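PDB 4QHR: alanine racemase from Acinetobacter baumannii, which is an alanine racemase-family protein that joins an N-terminal TIM-barrel domain to a C-terminal domain rich in beta strands, and forms an assembly of two chains. Local coordinates for residues 27-32 against 51-56; 62-67 against 93-98; 89-94 against 118-123. All coordinates share one frame; numbering follows the deposited sequence.

Contact 1: 27-32 against 51-56; sequences SKIVSM and ASDAFG
Strands 28-32 and 54-57 are parallel neighbours in the barrel sheet, where Val30 pairs with Ala54, Ser31 with Phe55 and Met32 with Gly56. Ile29 O accepts from Ala54 N at 3.0 Å and, weakly, from Asp53 N. Ser31 N donates to Ala54 O at 2.9 Å. Gly56 N donates to Ser31 O at 2.8 Å.

Before the strand begins, Asp53 acts in place of a backbone acceptor. Its CG is turned beside its own backbone N (chi1 -65°), and Asp53 OD2 accepts Ile29 N at 2.6 Å. The N-H comes from the anti side of the carboxylate, 23° out of its plane. A water also donates to OD2.

Two parallel strands side by side, joined through helix 42-45, make a beta-alpha-beta crossover. On the face of Ser31 and Phe55, Ser31 OG donates to Ser52 OG at 2.8 Å; Ser52 OG also bonds Leu49 O, and Leu17 of helix 10-23 packs close by. On the face of Val30, Ala54 and Met32, Val30 CG2 meets Ala54 CB at 4.1 Å. There Met32, bent at chi2 and chi3, lays SD 3.8 Å from Gly56 CA.

Contact 2: 62-67 against 93-98; sequences EGLEIR and QKFECV
Gln93 O is gripped by two nitrogens of Arg67. Arg67 NE lies 2.9 Å from Gln93 O, with an N-H...O angle of 153°, and Arg67 NH2 lies 3.0 Å from the same oxygen. The grip is side-on, and the oxygen sits almost exactly in the guanidinium plane. NE comes in within the carbonyl plane, while NH2 points nearly along the C=O axis. Arg67 bends at chi2 (-85°), and its chain runs antiparallel alongside that of Gln93. This places Gln93 OE1 only 3.3 Å from Arg67 CD, a contact with the aliphatic part of the side chain.

Phe95 adds an aromatic surface. Phe95 CE1 lies over one face of the guanidinium, 3.7 Å from Arg67 NE, with the two planes 47° apart. Phe95 CZ comes within 3.3 Å of Gly63 C, so the ring tip rests on helix backbone at a glycine. Gln93 CB lies over the centre of one ring face. Leu64 CD2 meets Gln93 CG at 3.8 Å.

Arg67 NH1 bonds Phe71 O and NH2 also bonds Gln73 O, which probably fixes the rotation of the guanidinium. The bonds to Gln93 O tie helix 60-68 to the turn between helix 87-92 and strand 95-99. Phe95 also packs on Val75 and Leu77 of the adjoining strand 75-77 and on Ala90 of helix 87-92.

Contact 3: 89-94 against 118-123; sequences VAIEQK and QGLKVW
Gln118 sets CG beside its backbone N (chi1 -80°) and bends again at chi2 (-72°), which swings its amide toward Ile91 at the end of helix 87-92. There Gln118 NE2 donates to Ile91 O at 2.9 Å, with an N-H...O angle of 155°. The donor is tilted from the carbonyl plane, and the oxygen is slightly out of the amide plane. Ile91 O also accepts Lys94 N at 3.2 Å. One donor comes from above the carbonyl plane and the other from below.

The Lys94 bond belongs to a Schellman motif, in which Lys94 takes positive phi and turns the chain out of helix 87-92 toward strand 95-99. Gly119 ends helix 112-117 in the same way. Two helix ends thus lie side by side, and a residue at the close of one helix bonds a carbonyl in the last turn of the other.

Packing contacts accompany the bond. Gln118 CG packs on Ile91 CG2 at 3.7 Å, the two side chains crossing obliquely. Lys94 crosses Gln118 at about a right angle, and Lys94 CE passes 3.8 Å from Gln118 OE1. Leu120 divides its branches: CD1 reaches Ile91 CA at 4.0 Å, and CD2 lies 3.6 Å from Lys94 C. Leu120 also touches Glu96 of strand 95-99 and Tyr115 of helix 112-117, so it packs among several pieces of the barrel wall.

Carbonyl groups in the last turn of a helix carry the partial negative end of its dipole. A neutral amide N-H should suit such an oxygen. With Lys94 N and Gln118 NE2 both donating, Ile91 O has two partners where regular helical bonding runs out.

How the contacts relate
All three contacts lie in the N-terminal TIM-barrel domain and reach the same parallel sheet. Contact 1 closes before contact 2 opens along the chain. The first segment of contact 3 (89-94) overlaps the second of contact 2 (93-98) at Gln93 and Lys94. Centres of contacts 1 and 2 are about 13 Å apart, those of 1 and 3 about 16 Å, and those of 2 and 3 about 8 Å. Phe55 packs on Ile66 between the first two. Val30 touches Trp123, linking contacts 1 and 3. Glu96 probably bonds Trp123 between neighbouring strands 95-99 and 122-125. Contact 1 joins strand to strand; contacts 2 and 3 join outer helices to nearby turns and strand starts, so both barrel layers are held together.

Contact 1: 27-32 against 51-56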
loop_
_atom_site.group_PDB
_atom_site.type_symbol
_atom_site.label_atom_id
_atom_site.label_comp_id
_atom_site.label_asym_id
_atom_site.label_seq_id
_atom_site.Cartn_x
_atom_site.Cartn_y
_atom_site.Cartn_z
ATOM N N SER A 27 31.065 -16.132 -2.322
ATOM C CA SER A 27 29.725 -16.765 -2.285
ATOM C C SER A 27 28.957 -16.388 -3.536
ATOM O O SER A 27 29.113 -15.264 -4.054
ATOM C CB SER A 27 28.950 -16.219 -1.137
ATOM O OG SER A 27 29.453 -16.683 0.092
ATOM N N LYS A 28 28.118 -17.294 -3.980
ATOM C CA LYS A 28 27.159 -16.992 -5.032
ATOM C C LYS A 28 26.062 -16.134 -4.433
ATOM O O LYS A 28 25.827 -16.215 -3.238
ATOM C CB LYS A 28 26.596 -18.281 -5.606
ATOM C CG LYS A 28 27.600 -18.972 -6.515
ATOM C CD LYS A 28 27.197 -20.402 -6.800
ATOM C CE LYS A 28 28.103 -20.989 -7.799
ATOM N NZ LYS A 28 27.681 -22.384 -8.052
ATOM N N ILE A 29 25.466 -15.258 -5.238
ATOM C CA ILE A 29 24.433 -14.375 -4.712
ATOM C C ILE A 29 23.045 -14.741 -5.241
ATOM O O ILE A 29 22.826 -14.758 -6.464
ATOM C CB ILE A 29 24.786 -12.916 -5.026
ATOM C CG1 ILE A 29 26.166 -12.577 -4.439
ATOM C CG2 ILE A 29 23.693 -11.955 -4.580
ATOM C CD1 ILE A 29 26.710 -11.310 -5.022
ATOM N N VAL A 30 22.137 -14.996 -4.301
ATOM C CA VAL A 30 20.710 -15.132 -4.549
ATOM C C VAL A 30 20.066 -13.759 -4.273
ATOM O O VAL A 30 19.803 -13.409 -3.148
ATOM C CB VAL A 30 20.068 -16.209 -3.689
ATOM C CG1 VAL A 30 18.636 -16.468 -4.150
ATOM C CG2 VAL A 30 20.822 -17.493 -3.779
ATOM N N SER A 31 19.820 -12.962 -5.327
ATOM C CA SER A 31 19.202 -11.652 -5.128
ATOM C C SER A 31 17.670 -11.846 -4.853
ATOM O O SER A 31 16.943 -12.424 -5.660
ATOM C CB SER A 31 19.478 -10.716 -6.310
ATOM O OG SER A 31 20.813 -10.195 -6.279
ATOM N N MET A 32 17.212 -11.387 -3.695
ATOM C CA MET A 32 15.796 -11.567 -3.306
ATOM C C MET A 32 14.957 -10.441 -3.963
ATOM O O MET A 32 15.141 -9.252 -3.687
ATOM C CB MET A 32 15.629 -11.586 -1.799
ATOM C CG MET A 32 16.438 -12.651 -1.103
ATOM S SD MET A 32 16.271 -14.339 -1.662
ATOM C CE MET A 32 14.570 -14.527 -1.173
ATOM N N ALA A 51 23.872 -9.642 -12.902
ATOM C CA ALA A 51 25.062 -10.334 -12.424
ATOM C C ALA A 51 24.797 -11.282 -11.259
ATOM O O ALA A 51 25.700 -11.972 -10.848
ATOM C CB ALA A 51 26.103 -9.358 -12.011
ATOM N N SER A 52 23.594 -11.277 -10.706
ATOM C CA SER A 52 23.218 -12.225 -9.708
ATOM C C SER A 52 23.365 -13.668 -10.248
ATOM O O SER A 52 23.095 -13.938 -11.421
ATOM C CB SER A 52 21.737 -11.982 -9.318
ATOM O OG SER A 52 21.481 -10.636 -8.927
ATOM N N ASP A 53 23.788 -14.566 -9.376
ATOM C CA ASP A 53 23.881 -15.972 -9.661
ATOM C C ASP A 53 22.507 -16.633 -9.686
ATOM O O ASP A 53 22.272 -17.631 -10.430
ATOM C CB ASP A 53 24.694 -16.639 -8.574
ATOM C CG ASP A 53 26.099 -16.167 -8.552
ATOM O OD1 ASP A 53 26.828 -16.593 -9.414
ATOM O OD2 ASP A 53 26.500 -15.415 -7.641
ATOM N N ALA A 54 21.620 -16.116 -8.853
ATOM C CA ALA A 54 20.207 -16.584 -8.765
ATOM C C ALA A 54 19.269 -15.441 -8.324
ATOM O O ALA A 54 19.711 -14.451 -7.785
ATOM C CB ALA A 54 20.065 -17.749 -7.791
ATOM N N PHE A 55 17.983 -15.597 -8.605
ATOM C CA PHE A 55 16.937 -14.734 -8.097
ATOM C C PHE A 55 16.078 -15.539 -7.139
ATOM O O PHE A 55 15.649 -16.678 -7.441
ATOM C CB PHE A 55 16.056 -14.184 -9.215
ATOM C CG PHE A 55 16.760 -13.260 -10.148
ATOM C CD1 PHE A 55 17.371 -12.096 -9.676
ATOM C CD2 PHE A 55 16.819 -13.532 -11.521
ATOM C CE1 PHE A 55 18.038 -11.213 -10.549
ATOM C CE2 PHE A 55 17.461 -12.628 -12.395
ATOM C CZ PHE A 55 18.077 -11.481 -11.911
ATOM N N GLY A 56 15.814 -14.980 -5.974
ATOM C CA GLY A 56 14.888 -15.597 -4.995
ATOM C C GLY A 56 13.503 -14.966 -4.983
ATOM O O GLY A 56 13.384 -13.723 -4.929
HETATM O O HOH W 1 28.881 -14.068 -7.246
#

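Contact 2: 62-67 against 93-98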
loop_
_atom_site.group_PDB
_atom_site.type_symbol
_atom_site.label_atom_id
_atom_site.label_comp_id
_atom_site.label_asym_id
_atom_site.label_seq_id
_atom_site.Cartn_x
_atom_site.Cartn_y
_atom_site.Cartn_z
ATOM N N GLU A 62 5.713 -15.453 -9.162
ATOM C CA GLU A 62 6.846 -14.518 -9.253
ATOM C C GLU A 62 7.983 -15.057 -10.118
ATOM O O GLU A 62 8.592 -14.327 -10.885
ATOM C CB GLU A 62 7.375 -14.107 -7.855
ATOM C CG GLU A 62 6.391 -13.236 -7.121
ATOM C CD GLU A 62 6.774 -12.883 -5.667
ATOM O OE1 GLU A 62 7.719 -13.452 -5.109
ATOM O OE2 GLU A 62 6.088 -12.022 -5.110
ATOM N N GLY A 63 8.278 -16.349 -9.997
ATOM C CA GLY A 63 9.250 -16.938 -10.863
ATOM C C GLY A 63 8.835 -16.970 -12.329
ATOM O O GLY A 63 9.646 -16.700 -13.193
ATOM N N LEU A 64 7.572 -17.279 -12.592
ATOM C CA LEU A 64 7.059 -17.273 -13.995
ATOM C C LEU A 64 7.138 -15.851 -14.604
ATOM O O LEU A 64 7.347 -15.662 -15.797
ATOM C CB LEU A 64 5.609 -17.785 -14.008
ATOM C CG LEU A 64 5.440 -19.313 -13.757
ATOM C CD1 LEU A 64 3.976 -19.669 -13.646
ATOM C CD2 LEU A 64 6.115 -20.156 -14.864
ATOM N N GLU A 65 6.933 -14.831 -13.779
ATOM C CA GLU A 65 7.073 -13.450 -14.259
ATOM C C GLU A 65 8.523 -13.172 -14.723
ATOM O O GLU A 65 8.777 -12.498 -15.722
ATOM C CB GLU A 65 6.657 -12.486 -13.154
ATOM C CG GLU A 65 6.485 -11.075 -13.616
ATOM C CD GLU A 65 6.004 -10.120 -12.529
ATOM O OE1 GLU A 65 6.048 -10.472 -11.318
ATOM O OE2 GLU A 65 5.571 -9.005 -12.963
ATOM N N ILE A 66 9.485 -13.632 -13.947
ATOM C CA ILE A 66 10.895 -13.465 -14.308
ATOM C C ILE A 66 11.162 -14.108 -15.682
ATOM O O ILE A 66 11.859 -13.532 -16.548
ATOM C CB ILE A 66 11.801 -14.087 -13.257
ATOM C CG1 ILE A 66 11.721 -13.238 -11.967
ATOM C CG2 ILE A 66 13.226 -14.197 -13.764
ATOM C CD1 ILE A 66 12.459 -13.815 -10.786
ATOM N N ARG A 67 10.615 -15.290 -15.867
ATOM C CA ARG A 67 10.895 -16.078 -17.089
ATOM C C ARG A 67 10.232 -15.419 -18.271
ATOM O O ARG A 67 10.840 -15.304 -19.304
ATOM C CB ARG A 67 10.416 -17.503 -16.938
ATOM C CG ARG A 67 11.278 -18.341 -16.038
ATOM C CD ARG A 67 12.449 -18.923 -16.798
ATOM N NE ARG A 67 13.256 -19.754 -15.894
ATOM C CZ ARG A 67 14.297 -19.310 -15.179
ATOM N NH1 ARG A 67 14.734 -18.061 -15.268
ATOM N NH2 ARG A 67 14.929 -20.111 -14.353
ATOM N N GLN A 93 10.651 -24.979 -15.841
ATOM C CA GLN A 93 11.248 -23.666 -15.819
ATOM C C GLN A 93 12.604 -23.590 -15.117
ATOM O O GLN A 93 13.186 -22.500 -15.033
ATOM C CB GLN A 93 10.284 -22.711 -15.127
ATOM C CG GLN A 93 8.926 -22.538 -15.808
ATOM C CD GLN A 93 9.056 -21.788 -17.110
ATOM O OE1 GLN A 93 10.079 -21.169 -17.375
ATOM N NE2 GLN A 93 8.034 -21.854 -17.932
ATOM N N LYS A 94 13.086 -24.711 -14.606
ATOM C CA LYS A 94 14.322 -24.749 -13.819
ATOM C C LYS A 94 14.316 -23.850 -12.550
ATOM O O LYS A 94 15.243 -23.047 -12.317
ATOM C CB LYS A 94 15.522 -24.417 -14.672
ATOM C CG LYS A 94 15.767 -25.468 -15.748
ATOM C CD LYS A 94 17.004 -25.097 -16.550
ATOM C CE LYS A 94 17.391 -26.223 -17.502
ATOM N NZ LYS A 94 17.839 -25.626 -18.808
ATOM N N PHE A 95 13.287 -24.019 -11.744
ATOM C CA PHE A 95 13.160 -23.341 -10.464
ATOM C C PHE A 95 13.547 -24.320 -9.351
ATOM O O PHE A 95 12.915 -25.372 -9.179
ATOM C CB PHE A 95 11.709 -22.918 -10.222
ATOM C CG PHE A 95 11.169 -21.882 -11.149
ATOM C CD1 PHE A 95 11.957 -21.108 -11.917
ATOM C CD2 PHE A 95 9.821 -21.669 -11.191
ATOM C CE1 PHE A 95 11.438 -20.164 -12.747
ATOM C CE2 PHE A 95 9.274 -20.705 -12.019
ATOM C CZ PHE A 95 10.087 -19.957 -12.788
ATOM N N GLU A 96 14.573 -24.009 -8.571
ATOM C CA GLU A 96 14.935 -24.861 -7.480
ATOM C C GLU A 96 13.954 -24.577 -6.341
ATOM O O GLU A 96 13.580 -23.428 -6.126
ATOM C CB GLU A 96 16.356 -24.586 -7.028
ATOM C CG GLU A 96 17.367 -24.940 -8.108
ATOM C CD GLU A 96 18.786 -24.793 -7.666
ATOM O OE1 GLU A 96 19.043 -24.058 -6.680
ATOM O OE2 GLU A 96 19.629 -25.479 -8.282
ATOM N N CYS A 97 13.599 -25.620 -5.610
ATOM C CA CYS A 97 12.619 -25.524 -4.554
ATOM C C CYS A 97 13.221 -25.650 -3.195
ATOM O O CYS A 97 14.008 -26.560 -2.945
ATOM C CB CYS A 97 11.568 -26.629 -4.684
ATOM S SG CYS A 97 10.593 -26.461 -6.171
ATOM N N VAL A 98 12.819 -24.737 -2.319
ATOM C CA VAL A 98 12.928 -24.961 -0.914
ATOM C C VAL A 98 11.911 -26.035 -0.524
ATOM O O VAL A 98 10.779 -26.038 -1.024
ATOM C CB VAL A 98 12.650 -23.686 -0.104
ATOM C CG1 VAL A 98 12.117 -24.010 1.273
ATOM C CG2 VAL A 98 13.925 -22.883 0.019
#

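Contact 3: 89-94 against 118-123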
loop_
_atom_site.group_PDB
_atom_site.type_symbol
_atom_site.label_atom_id
_atom_site.label_comp_id
_atom_site.label_asym_id
_atom_site.label_seq_id
_atom_site.Cartn_x
_atom_site.Cartn_y
_atom_site.Cartn_z
ATOM N N VAL A 89 5.840 -27.590 -13.361
ATOM C CA VAL A 89 6.140 -26.229 -13.862
ATOM C C VAL A 89 7.499 -25.744 -13.351
ATOM O O VAL A 89 8.343 -25.292 -14.122
ATOM C CB VAL A 89 5.072 -25.204 -13.437
ATOM C CG1 VAL A 89 5.389 -23.825 -13.987
ATOM C CG2 VAL A 89 3.672 -25.648 -13.889
ATOM N N ALA A 90 7.712 -25.891 -12.052
ATOM C CA ALA A 90 9.004 -25.626 -11.446
ATOM C C ALA A 90 10.139 -26.358 -12.133
ATOM O O ALA A 90 11.157 -25.769 -12.446
ATOM C CB ALA A 90 8.984 -25.966 -9.946
ATOM N N ILE A 91 9.971 -27.644 -12.380
ATOM C CA ILE A 91 10.993 -28.424 -13.028
ATOM C C ILE A 91 11.264 -27.933 -14.462
ATOM O O ILE A 91 12.430 -27.793 -14.873
ATOM C CB ILE A 91 10.617 -29.903 -12.976
ATOM C CG1 ILE A 91 10.748 -30.440 -11.535
ATOM C CG2 ILE A 91 11.452 -30.707 -13.901
ATOM C CD1 ILE A 91 9.923 -31.719 -11.336
ATOM N N GLU A 92 10.207 -27.615 -15.184
ATOM C CA GLU A 92 10.304 -27.240 -16.602
ATOM C C GLU A 92 10.993 -25.884 -16.737
ATOM O O GLU A 92 11.839 -25.680 -17.619
ATOM C CB GLU A 92 8.910 -27.229 -17.224
ATOM C CG GLU A 92 8.770 -26.584 -18.601
ATOM C CD GLU A 92 9.450 -27.352 -19.726
ATOM O OE1 GLU A 92 9.753 -26.685 -20.731
ATOM O OE2 GLU A 92 9.689 -28.596 -19.639
ATOM N N GLN A 93 10.651 -24.979 -15.841
ATOM C CA GLN A 93 11.248 -23.666 -15.819
ATOM C C GLN A 93 12.604 -23.590 -15.117
ATOM O O GLN A 93 13.186 -22.500 -15.033
ATOM C CB GLN A 93 10.284 -22.711 -15.127
ATOM C CG GLN A 93 8.926 -22.538 -15.808
ATOM C CD GLN A 93 9.056 -21.788 -17.110
ATOM O OE1 GLN A 93 10.079 -21.169 -17.375
ATOM N NE2 GLN A 93 8.034 -21.854 -17.932
ATOM N N LYS A 94 13.086 -24.711 -14.606
ATOM C CA LYS A 94 14.322 -24.749 -13.819
ATOM C C LYS A 94 14.316 -23.850 -12.550
ATOM O O LYS A 94 15.243 -23.047 -12.317
ATOM C CB LYS A 94 15.522 -24.417 -14.672
ATOM C CG LYS A 94 15.767 -25.468 -15.748
ATOM C CD LYS A 94 17.004 -25.097 -16.550
ATOM C CE LYS A 94 17.391 -26.223 -17.502
ATOM N NZ LYS A 94 17.839 -25.626 -18.808
ATOM N N GLN A 118 17.035 -32.267 -14.461
ATOM C CA GLN A 118 17.124 -30.838 -14.782
ATOM C C GLN A 118 18.287 -30.141 -14.082
ATOM O O GLN A 118 18.550 -28.999 -14.374
ATOM C CB GLN A 118 15.802 -30.094 -14.463
ATOM C CG GLN A 118 14.723 -30.252 -15.517
ATOM C CD GLN A 118 15.024 -29.474 -16.799
ATOM O OE1 GLN A 118 16.023 -29.725 -17.476
ATOM N NE2 GLN A 118 14.172 -28.533 -17.127
ATOM N N GLY A 119 18.982 -30.822 -13.158
ATOM C CA GLY A 119 20.144 -30.266 -12.540
ATOM C C GLY A 119 19.808 -29.408 -11.353
ATOM O O GLY A 119 20.600 -28.574 -10.978
ATOM N N LEU A 120 18.638 -29.618 -10.754
ATOM C CA LEU A 120 18.107 -28.658 -9.758
ATOM C C LEU A 120 18.473 -29.136 -8.387
ATOM O O LEU A 120 18.229 -30.317 -8.051
ATOM C CB LEU A 120 16.579 -28.531 -9.867
ATOM C CG LEU A 120 16.088 -28.004 -11.219
ATOM C CD1 LEU A 120 14.556 -28.187 -11.318
ATOM C CD2 LEU A 120 16.469 -26.547 -11.437
ATOM N N LYS A 121 19.007 -28.224 -7.581
ATOM C CA LYS A 121 19.256 -28.513 -6.188
ATOM C C LYS A 121 17.986 -28.361 -5.423
ATOM O O LYS A 121 17.024 -27.710 -5.880
ATOM C CB LYS A 121 20.335 -27.608 -5.574
ATOM C CG LYS A 121 21.642 -27.544 -6.378
ATOM C CD LYS A 121 22.677 -26.562 -5.837
ATOM C CE LYS A 121 22.242 -25.125 -5.841
ATOM N NZ LYS A 121 22.111 -24.501 -7.203
ATOM N N VAL A 122 17.959 -28.959 -4.243
ATOM C CA VAL A 122 16.832 -28.799 -3.342
ATOM C C VAL A 122 17.373 -28.055 -2.130
ATOM O O VAL A 122 18.451 -28.415 -1.588
ATOM C CB VAL A 122 16.164 -30.135 -2.986
ATOM C CG1 VAL A 122 17.161 -31.148 -2.554
ATOM C CG2 VAL A 122 15.105 -29.953 -1.894
ATOM N N TRP A 123 16.671 -27.005 -1.744
ATOM C CA TRP A 123 17.039 -26.192 -0.591
ATOM C C TRP A 123 16.252 -26.695 0.632
ATOM O O TRP A 123 15.038 -26.689 0.627
ATOM C CB TRP A 123 16.809 -24.700 -0.865
ATOM C CG TRP A 123 17.638 -24.162 -1.976
ATOM C CD1 TRP A 123 17.631 -24.590 -3.282
ATOM C CD2 TRP A 123 18.540 -23.062 -1.926
ATOM N NE1 TRP A 123 18.521 -23.849 -4.021
ATOM C CE2 TRP A 123 19.075 -22.895 -3.220
ATOM C CE3 TRP A 123 18.954 -22.198 -0.901
ATOM C CZ2 TRP A 123 20.016 -21.910 -3.518
ATOM C CZ3 TRP A 123 19.876 -21.235 -1.169
ATOM C CH2 TRP A 123 20.398 -21.068 -2.476
#